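Local coordinates for protein AGR_L_2016p (Agrobacterium tumefaciens, PDB 2GVH) that probably hydrolyses the thioester bond of acyl-CoA, as a bacterial acyl-CoA hydrolase built from two hotdog thioesterase domains, at residues P168-A171 and R176-G179. Numbering follows the deposited sequence.
Sequences PDQA and RMFG. With NA (sodium ion), chain D.
Q170 and F178 share the one backbone hydrogen bond between 168-171 and 176-179. F178 N donates to Q170 O at 3.0 Å. The N-H...O angle is 161°. Two CA-H...O contacts lie beside it. M177 CA lies 3.4 Å from the same Q170 O, and A171 CA lies 3.2 Å from R176 O. A171 and M177 form a single beta bridge, and the A171 methyl also rests against the carbonyl of R176.

Side chains close both flanks. Q170 and M177, a selenomethionine, run side by side in the same direction. With chi1 at -175°, M177 CG points away from its own N, and the extended chain brings CE to 3.6 Å from Q170 NE2. This is a van der Waals contact. The amide's polar partner is elsewhere: Q170 OE1 accepts from F167 N. The F178 ring meets the backbone obliquely: CD2 lies 3.2 Å from Q170 O, and CE2 approaches A171 C. D169 O comes near the ring plane at its edge. In another subunit, F60 meets the F178 ring edge-to-face.

Residues 168-170 form a short 3-10 turn, closed by A171 N to P168 O at 2.9 Å. It directs D169 away from 176-179. D169 OD2 binds the sodium ion at 2.2 Å, and D169 of each of two neighbouring subunits completes the three protein ligands.

The contact folds the loop between strand 160-165 and helix 179-198 of the second hotdog domain back on itself, with F178 as the helix N-cap residue. One straight backbone bond thus ties the start of the central hotdog helix to a turn whose carboxylate meets two others at a cation, which probably offsets their mutual repulsion.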
loop_
_atom_site.group_PDB
_atom_site.type_symbol
_atom_site.label_atom_id
_atom_site.label_comp_id
_atom_site.label_asym_id
_atom_site.label_seq_id
_atom_site.Cartn_x
_atom_site.Cartn_y
_atom_site.Cartn_z
ATOM N N PRO B 168 7.091 -5.697 3.207
ATOM C CA PRO B 168 6.283 -6.792 3.801
ATOM C C PRO B 168 5.039 -7.149 2.958
ATOM O O PRO B 168 4.753 -8.320 2.762
ATOM C CB PRO B 168 5.842 -6.209 5.143
ATOM C CG PRO B 168 6.887 -5.182 5.469
ATOM C CD PRO B 168 7.419 -4.633 4.183
ATOM N N ASP B 169 4.325 -6.157 2.438
ATOM C CA ASP B 169 3.139 -6.456 1.622
ATOM C C ASP B 169 3.452 -7.244 0.375
ATOM O O ASP B 169 2.602 -7.935 -0.143
ATOM C CB ASP B 169 2.339 -5.203 1.242
ATOM C CG ASP B 169 1.443 -4.687 2.397
ATOM O OD1 ASP B 169 1.380 -5.301 3.490
ATOM O OD2 ASP B 169 0.810 -3.623 2.221
ATOM N N GLN B 170 4.677 -7.153 -0.114
ATOM C CA GLN B 170 5.040 -7.919 -1.277
ATOM C C GLN B 170 5.566 -9.338 -0.955
ATOM O O GLN B 170 5.911 -10.096 -1.886
ATOM C CB GLN B 170 6.104 -7.190 -2.048
ATOM C CG GLN B 170 5.765 -5.822 -2.439
ATOM C CD GLN B 170 6.954 -5.147 -3.001
ATOM O OE1 GLN B 170 7.923 -4.822 -2.275
ATOM N NE2 GLN B 170 6.938 -4.950 -4.281
ATOM N N ALA B 171 5.646 -9.679 0.336
ATOM C CA ALA B 171 6.153 -10.990 0.732
ATOM C C ALA B 171 5.075 -11.869 1.400
ATOM O O ALA B 171 4.117 -11.364 2.011
ATOM C CB ALA B 171 7.418 -10.872 1.621
ATOM N N ARG B 176 9.119 -14.484 1.716
ATOM C CA ARG B 176 9.611 -14.583 0.350
ATOM C C ARG B 176 8.771 -13.682 -0.505
ATOM O O ARG B 176 7.531 -13.699 -0.392
ATOM C CB ARG B 176 9.470 -16.016 -0.176
ATOM C CG ARG B 176 10.410 -16.999 0.449
ATOM C CD ARG B 176 10.473 -18.310 -0.350
ATOM N NE ARG B 176 11.074 -19.402 0.418
ATOM C CZ ARG B 176 10.377 -20.366 1.020
ATOM N NH1 ARG B 176 9.037 -20.390 0.932
ATOM N NH2 ARG B 176 11.017 -21.319 1.694
HETATM N N MSE B 177 9.418 -12.893 -1.357
HETATM C CA MSE B 177 8.673 -12.024 -2.256
HETATM C C MSE B 177 7.846 -12.896 -3.207
HETATM O O MSE B 177 8.364 -13.912 -3.703
HETATM C CB MSE B 177 9.635 -11.183 -3.062
HETATM C CG MSE B 177 8.991 -10.166 -3.944
HETATM SE SE MSE B 177 10.360 -9.137 -4.855
HETATM C CE MSE B 177 9.226 -7.539 -5.227
ATOM N N PHE B 178 6.575 -12.555 -3.419
ATOM C CA PHE B 178 5.789 -13.221 -4.439
ATOM C C PHE B 178 6.455 -12.948 -5.758
ATOM O O PHE B 178 6.851 -11.801 -6.027
ATOM C CB PHE B 178 4.359 -12.659 -4.517
ATOM C CG PHE B 178 3.562 -12.902 -3.281
ATOM C CD1 PHE B 178 3.048 -14.176 -3.008
ATOM C CD2 PHE B 178 3.322 -11.876 -2.371
ATOM C CE1 PHE B 178 2.328 -14.410 -1.825
ATOM C CE2 PHE B 178 2.606 -12.109 -1.190
ATOM C CZ PHE B 178 2.098 -13.375 -0.919
ATOM N N GLY B 179 6.544 -13.974 -6.597
ATOM C CA GLY B 179 7.228 -13.849 -7.883
ATOM C C GLY B 179 6.406 -12.899 -8.738
ATOM O O GLY B 179 6.950 -12.186 -9.617
HETATM NA NA NA D . 0.787 -1.428 1.944
#